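Local atomic coordinates of probable tRNA pseudouridine synthase D (Methanosarcina mazei, PDB entry 1Z2Z), a protein that probably converts uridine 13 of transfer RNA into pseudouridine. Residues G298-F303 and F336-L341; N168-Q173 and T384-L389. All blocks are in the same frame, centred on the assembly; numbering follows the deposited sequence.

Interaction 1: residues G298-F303 and F336-L341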
ATOM      1  N   GLY A 298      29.082  -1.006   2.545  1.00 57.01           N
ATOM      2  CA  GLY A 298      28.342   0.243   2.570  1.00 55.83           C
ATOM      3  C   GLY A 298      26.910   0.092   2.103  1.00 54.17           C
ATOM      4  O   GLY A 298      26.400   0.955   1.395  1.00 53.47           O
ATOM      5  N   ASP A 299      26.265  -0.997   2.517  1.00 52.92           N
ATOM      6  CA  ASP A 299      24.887  -1.291   2.139  1.00 52.36           C
ATOM      7  C   ASP A 299      23.846  -0.485   2.944  1.00 52.69           C
ATOM      8  O   ASP A 299      22.803  -0.107   2.400  1.00 54.49           O
ATOM      9  CB  ASP A 299      24.616  -2.801   2.300  1.00 50.81           C
ATOM     10  CG  ASP A 299      23.877  -3.411   1.105  1.00 49.47           C
ATOM     11  OD1 ASP A 299      23.170  -2.676   0.385  1.00 49.89           O
ATOM     12  OD2 ASP A 299      23.987  -4.637   0.896  1.00 47.25           O
ATOM     13  N   ILE A 300      24.137  -0.218   4.220  1.00 50.97           N
ATOM     14  CA  ILE A 300      23.242   0.517   5.141  1.00 49.71           C
ATOM     15  C   ILE A 300      22.007  -0.299   5.513  1.00 50.21           C
ATOM     16  O   ILE A 300      21.118  -0.513   4.692  1.00 49.83           O
ATOM     17  CB  ILE A 300      22.746   1.882   4.571  1.00 47.75           C
ATOM     18  CG1 ILE A 300      23.894   2.885   4.506  1.00 47.71           C
ATOM     19  CG2 ILE A 300      21.664   2.471   5.477  1.00 46.61           C
ATOM     20  CD1 ILE A 300      23.468   4.256   4.025  1.00 44.76           C
ATOM     21  N   VAL A 301      21.945  -0.745   6.761  1.00 52.21           N
ATOM     22  CA  VAL A 301      20.805  -1.530   7.207  1.00 53.73           C
ATOM     23  C   VAL A 301      20.042  -0.816   8.332  1.00 54.20           C
ATOM     24  O   VAL A 301      20.377   0.315   8.704  1.00 55.13           O
ATOM     25  CB  VAL A 301      21.258  -2.959   7.671  1.00 53.31           C
ATOM     26  CG1 VAL A 301      22.074  -3.624   6.572  1.00 52.67           C
ATOM     27  CG2 VAL A 301      22.080  -2.881   8.958  1.00 54.56           C
ATOM     28  N   CYS A 302      18.995  -1.467   8.836  1.00 54.59           N
ATOM     29  CA  CYS A 302      18.191  -0.935   9.937  1.00 54.77           C
ATOM     30  C   CYS A 302      17.942  -2.089  10.904  1.00 55.90           C
ATOM     31  O   CYS A 302      18.138  -3.260  10.562  1.00 53.96           O
ATOM     32  CB  CYS A 302      16.846  -0.346   9.445  1.00 53.45           C
ATOM     33  SG  CYS A 302      15.495  -1.535   9.056  1.00 50.35           S
ATOM     34  N   PHE A 303      17.534  -1.749  12.118  1.00 58.21           N
ATOM     35  CA  PHE A 303      17.269  -2.746  13.138  1.00 62.02           C
ATOM     36  C   PHE A 303      15.882  -2.469  13.671  1.00 64.62           C
ATOM     37  O   PHE A 303      15.335  -1.389  13.445  1.00 65.02           O
ATOM     38  CB  PHE A 303      18.285  -2.616  14.274  1.00 62.52           C
ATOM     39  CG  PHE A 303      19.699  -2.530  13.802  1.00 62.46           C
ATOM     40  CD1 PHE A 303      20.402  -3.683  13.461  1.00 62.61           C
ATOM     41  CD2 PHE A 303      20.311  -1.291  13.637  1.00 61.73           C
ATOM     42  CE1 PHE A 303      21.692  -3.602  12.945  1.00 62.45           C
ATOM     43  CE2 PHE A 303      21.597  -1.196  13.122  1.00 62.20           C
ATOM     44  CZ  PHE A 303      22.295  -2.356  12.776  1.00 62.36           C
ATOM     45  N   PHE A 336      17.947  -5.436   8.368  1.00 42.71           N
ATOM     46  CA  PHE A 336      17.310  -5.444   7.051  1.00 41.02           C
ATOM     47  C   PHE A 336      18.020  -4.446   6.141  1.00 39.94           C
ATOM     48  O   PHE A 336      18.322  -3.334   6.570  1.00 39.23           O
ATOM     49  CB  PHE A 336      15.825  -5.022   7.152  1.00 40.58           C
ATOM     50  CG  PHE A 336      15.097  -5.597   8.338  1.00 40.13           C
ATOM     51  CD1 PHE A 336      15.235  -5.027   9.604  1.00 40.00           C
ATOM     52  CD2 PHE A 336      14.319  -6.742   8.203  1.00 38.88           C
ATOM     53  CE1 PHE A 336      14.620  -5.600  10.712  1.00 39.48           C
ATOM     54  CE2 PHE A 336      13.701  -7.319   9.305  1.00 37.63           C
ATOM     55  CZ  PHE A 336      13.851  -6.748  10.562  1.00 38.50           C
ATOM     56  N   ILE A 337      18.279  -4.836   4.894  1.00 38.63           N
ATOM     57  CA  ILE A 337      18.926  -3.933   3.940  1.00 38.11           C
ATOM     58  C   ILE A 337      17.875  -2.871   3.632  1.00 36.53           C
ATOM     59  O   ILE A 337      16.722  -3.206   3.406  1.00 37.67           O
ATOM     60  CB  ILE A 337      19.314  -4.676   2.620  1.00 38.77           C
ATOM     61  CG1 ILE A 337      20.315  -5.800   2.912  1.00 39.84           C
ATOM     62  CG2 ILE A 337      19.900  -3.700   1.615  1.00 37.13           C
ATOM     63  CD1 ILE A 337      21.569  -5.341   3.641  1.00 41.23           C
ATOM     64  N   THR A 338      18.249  -1.599   3.633  1.00 35.27           N
ATOM     65  CA  THR A 338      17.263  -0.568   3.359  1.00 35.96           C
ATOM     66  C   THR A 338      17.617   0.206   2.105  1.00 37.31           C
ATOM     67  O   THR A 338      18.742   0.127   1.611  1.00 38.10           O
ATOM     68  CB  THR A 338      17.150   0.420   4.529  1.00 35.63           C
ATOM     69  OG1 THR A 338      18.263   1.318   4.503  1.00 37.77           O
ATOM     70  CG2 THR A 338      17.159  -0.334   5.848  1.00 35.19           C
ATOM     71  N   ALA A 339      16.642   0.944   1.588  1.00 37.91           N
ATOM     72  CA  ALA A 339      16.821   1.756   0.391  1.00 38.29           C
ATOM     73  C   ALA A 339      16.430   3.165   0.778  1.00 39.33           C
ATOM     74  O   ALA A 339      15.626   3.367   1.677  1.00 41.11           O
ATOM     75  CB  ALA A 339      15.932   1.250  -0.720  1.00 39.08           C
ATOM     76  N   PRO A 340      16.969   4.160   0.086  1.00 39.62           N
ATOM     77  CA  PRO A 340      16.665   5.553   0.396  1.00 40.70           C
ATOM     78  C   PRO A 340      15.367   6.149  -0.095  1.00 43.45           C
ATOM     79  O   PRO A 340      14.920   5.884  -1.205  1.00 44.60           O
ATOM     80  CB  PRO A 340      17.855   6.293  -0.186  1.00 40.19           C
ATOM     81  CG  PRO A 340      18.122   5.516  -1.427  1.00 41.00           C
ATOM     82  CD  PRO A 340      18.020   4.069  -0.939  1.00 40.69           C
ATOM     83  N   LEU A 341      14.762   6.963   0.756  1.00 45.98           N
ATOM     84  CA  LEU A 341      13.555   7.679   0.395  1.00 48.46           C
ATOM     85  C   LEU A 341      14.047   9.125   0.440  1.00 50.58           C
ATOM     86  O   LEU A 341      13.826   9.848   1.408  1.00 51.33           O
ATOM     87  CB  LEU A 341      12.433   7.420   1.413  1.00 48.71           C
ATOM     88  CG  LEU A 341      11.407   6.327   1.061  1.00 46.91           C
ATOM     89  CD1 LEU A 341      10.590   5.933   2.270  1.00 47.40           C
ATOM     90  CD2 LEU A 341      10.492   6.834  -0.024  1.00 48.59           C
TER
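Val301 and Ile337 are paired as an antiparallel non-hydrogen-bonded pair, their side chains diverging, flanked by backbone bonds that zip 298-303 to 336-341. On one flank Cys302 and Phe336 form a hydrogen-bonded pair, Cys302 N reaching Phe336 O at 3.0 Å and Phe336 N returning to Cys302 O at 3.1 Å. On the other, Thr338 N gives a fairly straight bond (165°) to Ile300 O, lying in the carbonyl plane. Most of the contact is buried and well packed. Ile337 starts away from the partner strand, but with CG1 anti to its carbonyl carbon (chi1 -62°) and a second bend at chi2 it brings CD1 to 3.4 Å from Val301 CG1. Asp299 crosses this isoleucine at about a right angle, and its carboxylate forms a salt bridge with Arg285 of helix 263-287. Thr338 CG2 packs on Cys302 CB at 3.6 Å; its hydroxyl, less certainly placed, has Arg385 as main partner. The open end lies at Phe336 and Phe303, both partly exposed: Cys302 SG sits obliquely beside the Phe336 ring, 3.5 Å from CD1, and Phe303 turns its CB away and adds little. The whole is a small two-stranded antiparallel sheet, 301-302 with 336-337, within the TRUD region of the enzyme.

Interaction 2: residues N168-Q173 and T384-L389; sequences NFFGIQ and TRREVL
Asn168 meets Val388 just where the short antiparallel sheet of strands 165-167 and 389-391 gives way to loop, both segments lying within the TRUD region. The backbone contributes one hydrogen bond across the contact, Asn168 N to Val388 O at 2.7 Å, with an N-H...O angle of 148°. Tyr278 of helix 263-287 joins the two loops from outside, its hydroxyl hydrogen-bonding to the carbonyl oxygens of both Asn168 and Glu387. Polar side chains meet less closely. With CG anti to the backbone N (chi1 -161°), the Asn168 amide lies beside the Glu387 carboxylate, their planes 69° apart, and ND2 stays 3.6 Å from OE2. That same oxygen takes a salt bridge from Arg386 NH1 at 3.1 Å, met on its syn side. A glutamine in place of Glu387 would probably leave the Arg386 guanidinium without its charged mate and freer to swing into solvent. Ring contact is slight: the Phe170 ring, packed edge-to-face with Tyr278, approaches exposed Arg386 obliquely and at longer range, Phe170 CZ lying 4.4 Å from Arg386 NE.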
ATOM      1  N   ASN A 168       9.809  -4.896  -1.493  1.00 36.56           N
ATOM      2  CA  ASN A 168       8.912  -4.009  -0.783  1.00 35.80           C
ATOM      3  C   ASN A 168       8.516  -2.797  -1.618  1.00 34.21           C
ATOM      4  O   ASN A 168       8.624  -1.656  -1.163  1.00 32.78           O
ATOM      5  CB  ASN A 168       9.549  -3.545   0.522  1.00 35.90           C
ATOM      6  CG  ASN A 168       8.522  -3.018   1.492  1.00 38.45           C
ATOM      7  OD1 ASN A 168       7.731  -3.797   2.033  1.00 36.83           O
ATOM      8  ND2 ASN A 168       8.497  -1.691   1.695  1.00 35.14           N
ATOM      9  N   PHE A 169       8.053  -3.052  -2.841  1.00 33.87           N
ATOM     10  CA  PHE A 169       7.633  -1.994  -3.768  1.00 33.70           C
ATOM     11  C   PHE A 169       6.414  -1.204  -3.286  1.00 34.00           C
ATOM     12  O   PHE A 169       5.594  -1.714  -2.520  1.00 33.63           O
ATOM     13  CB  PHE A 169       7.291  -2.599  -5.132  1.00 33.86           C
ATOM     14  CG  PHE A 169       8.491  -2.952  -5.979  1.00 34.80           C
ATOM     15  CD1 PHE A 169       9.348  -1.962  -6.448  1.00 34.51           C
ATOM     16  CD2 PHE A 169       8.726  -4.272  -6.357  1.00 34.60           C
ATOM     17  CE1 PHE A 169      10.418  -2.282  -7.282  1.00 34.84           C
ATOM     18  CE2 PHE A 169       9.795  -4.601  -7.190  1.00 32.89           C
ATOM     19  CZ  PHE A 169      10.640  -3.606  -7.654  1.00 33.94           C
ATOM     20  N   PHE A 170       6.294   0.039  -3.748  1.00 36.05           N
ATOM     21  CA  PHE A 170       5.153   0.883  -3.395  1.00 38.37           C
ATOM     22  C   PHE A 170       4.066   0.691  -4.458  1.00 40.77           C
ATOM     23  O   PHE A 170       4.170   1.198  -5.578  1.00 38.71           O
ATOM     24  CB  PHE A 170       5.561   2.365  -3.297  1.00 39.02           C
ATOM     25  CG  PHE A 170       5.968   2.796  -1.899  1.00 40.46           C
ATOM     26  CD1 PHE A 170       5.003   3.054  -0.924  1.00 40.48           C
ATOM     27  CD2 PHE A 170       7.314   2.863  -1.537  1.00 40.34           C
ATOM     28  CE1 PHE A 170       5.370   3.364   0.383  1.00 38.14           C
ATOM     29  CE2 PHE A 170       7.693   3.169  -0.230  1.00 38.27           C
ATOM     30  CZ  PHE A 170       6.722   3.418   0.728  1.00 39.83           C
ATOM     31  N   GLY A 171       3.027  -0.057  -4.082  1.00 43.12           N
ATOM     32  CA  GLY A 171       1.919  -0.356  -4.979  1.00 45.79           C
ATOM     33  C   GLY A 171       1.294   0.808  -5.726  1.00 46.62           C
ATOM     34  O   GLY A 171       1.317   1.946  -5.262  1.00 46.56           O
ATOM     35  N   ILE A 172       0.714   0.511  -6.885  1.00 48.18           N
ATOM     36  CA  ILE A 172       0.080   1.528  -7.712  1.00 49.91           C
ATOM     37  C   ILE A 172      -1.065   2.235  -6.983  1.00 50.11           C
ATOM     38  O   ILE A 172      -1.440   3.348  -7.344  1.00 50.92           O
ATOM     39  CB  ILE A 172      -0.427   0.911  -9.058  1.00 50.84           C
ATOM     40  CG1 ILE A 172      -1.114   1.981  -9.917  1.00 52.09           C
ATOM     41  CG2 ILE A 172      -1.389  -0.232  -8.785  1.00 51.14           C
ATOM     42  CD1 ILE A 172      -0.212   3.144 -10.315  1.00 52.99           C
ATOM     43  N   GLN A 173      -1.611   1.605  -5.947  1.00 50.51           N
ATOM     44  CA  GLN A 173      -2.701   2.221  -5.185  1.00 51.23           C
ATOM     45  C   GLN A 173      -2.208   3.231  -4.155  1.00 50.15           C
ATOM     46  O   GLN A 173      -2.961   4.103  -3.725  1.00 49.85           O
ATOM     47  CB  GLN A 173      -3.518   1.149  -4.482  1.00 52.55           C
ATOM     48  CG  GLN A 173      -4.256   0.262  -5.439  1.00 57.17           C
ATOM     49  CD  GLN A 173      -5.094  -0.774  -4.729  1.00 60.49           C
ATOM     50  OE1 GLN A 173      -4.562  -1.637  -4.024  1.00 61.57           O
ATOM     51  NE2 GLN A 173      -6.418  -0.696  -4.904  1.00 60.53           N
ATOM     52  N   THR A 384      13.782   9.537   4.407  1.00 51.91           N
ATOM     53  CA  THR A 384      13.752   8.414   5.336  1.00 50.29           C
ATOM     54  C   THR A 384      14.445   7.230   4.677  1.00 49.60           C
ATOM     55  O   THR A 384      14.981   7.368   3.579  1.00 48.74           O
ATOM     56  CB  THR A 384      12.297   8.041   5.708  1.00 50.96           C
ATOM     57  OG1 THR A 384      12.189   6.623   5.911  1.00 51.17           O
ATOM     58  CG2 THR A 384      11.336   8.490   4.619  1.00 51.46           C
ATOM     59  N   ARG A 385      14.455   6.077   5.339  1.00 48.99           N
ATOM     60  CA  ARG A 385      15.102   4.902   4.766  1.00 48.91           C
ATOM     61  C   ARG A 385      14.294   3.626   5.028  1.00 49.03           C
ATOM     62  O   ARG A 385      14.523   2.924   6.010  1.00 49.82           O
ATOM     63  CB  ARG A 385      16.527   4.777   5.329  1.00 48.99           C
ATOM     64  CG  ARG A 385      17.514   4.054   4.413  1.00 47.94           C
ATOM     65  CD  ARG A 385      18.968   4.448   4.703  1.00 45.83           C
ATOM     66  NE  ARG A 385      19.643   4.934   3.499  1.00 45.18           N
ATOM     67  CZ  ARG A 385      20.135   4.155   2.541  1.00 43.68           C
ATOM     68  NH1 ARG A 385      20.714   4.698   1.478  1.00 39.59           N
ATOM     69  NH2 ARG A 385      20.071   2.835   2.652  1.00 43.02           N
ATOM     70  N   ARG A 386      13.351   3.340   4.131  1.00 48.91           N
ATOM     71  CA  ARG A 386      12.484   2.164   4.232  1.00 48.43           C
ATOM     72  C   ARG A 386      13.212   0.886   3.879  1.00 46.78           C
ATOM     73  O   ARG A 386      14.128   0.894   3.063  1.00 47.66           O
ATOM     74  CB  ARG A 386      11.275   2.301   3.296  1.00 51.03           C
ATOM     75  CG  ARG A 386      10.023   2.940   3.909  1.00 55.73           C
ATOM     76  CD  ARG A 386       9.255   1.988   4.853  1.00 58.73           C
ATOM     77  NE  ARG A 386       7.820   2.295   4.890  1.00 61.96           N
ATOM     78  CZ  ARG A 386       6.900   1.603   5.566  1.00 63.85           C
ATOM     79  NH1 ARG A 386       7.251   0.543   6.286  1.00 62.90           N
ATOM     80  NH2 ARG A 386       5.618   1.969   5.513  1.00 63.92           N
ATOM     81  N   GLU A 387      12.789  -0.219   4.485  1.00 45.40           N
ATOM     82  CA  GLU A 387      13.396  -1.508   4.209  1.00 45.39           C
ATOM     83  C   GLU A 387      13.214  -1.838   2.732  1.00 44.97           C
ATOM     84  O   GLU A 387      12.530  -1.114   2.002  1.00 44.40           O
ATOM     85  CB  GLU A 387      12.755  -2.602   5.059  1.00 48.30           C
ATOM     86  CG  GLU A 387      11.252  -2.760   4.858  1.00 54.04           C
ATOM     87  CD  GLU A 387      10.443  -1.735   5.640  1.00 55.90           C
ATOM     88  OE1 GLU A 387      10.541  -1.723   6.888  1.00 56.89           O
ATOM     89  OE2 GLU A 387       9.706  -0.947   5.009  1.00 58.66           O
ATOM     90  N   VAL A 388      13.806  -2.945   2.298  1.00 44.12           N
ATOM     91  CA  VAL A 388      13.746  -3.350   0.899  1.00 42.29           C
ATOM     92  C   VAL A 388      12.988  -4.643   0.641  1.00 40.96           C
ATOM     93  O   VAL A 388      12.199  -4.719  -0.290  1.00 43.00           O
ATOM     94  CB  VAL A 388      15.174  -3.480   0.326  1.00 40.07           C
ATOM     95  CG1 VAL A 388      15.123  -4.014  -1.080  1.00 41.96           C
ATOM     96  CG2 VAL A 388      15.845  -2.135   0.341  1.00 38.58           C
ATOM     97  N   LEU A 389      13.246  -5.657   1.453  1.00 40.07           N
ATOM     98  CA  LEU A 389      12.593  -6.942   1.311  1.00 40.44           C
ATOM     99  C   LEU A 389      11.346  -6.987   2.181  1.00 42.51           C
ATOM    100  O   LEU A 389      11.327  -6.451   3.290  1.00 44.94           O
ATOM    101  CB  LEU A 389      13.540  -8.056   1.736  1.00 40.46           C
ATOM    102  CG  LEU A 389      12.914  -9.431   2.000  1.00 42.32           C
ATOM    103  CD1 LEU A 389      12.330 -10.003   0.711  1.00 42.32           C
ATOM    104  CD2 LEU A 389      13.968 -10.378   2.564  1.00 41.30           C
TER

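Interaction 1 is the more buried contact and covers more surface, 386 against 231 Å²; interaction 2 is partly buried, with Arg386 exposed. Both border helix 263-287. Their chemistry differs with their place: strand bonds and apolar packing dominate interaction 1, whose charge pairing reaches outside its segments, whereas interaction 2 has a single backbone bond at a sheet's end and a salt bridge within 384-389. The two also touch directly. Segment 384-389 runs beside 336-341, with probable backbone hydrogen bonds from Ala339 N to Arg386 O and from Leu341 N to Thr384 O, and Arg385 NH2 packs on Ile300 CG2, so that 336-341 belongs to interaction 1 and also borders interaction 2.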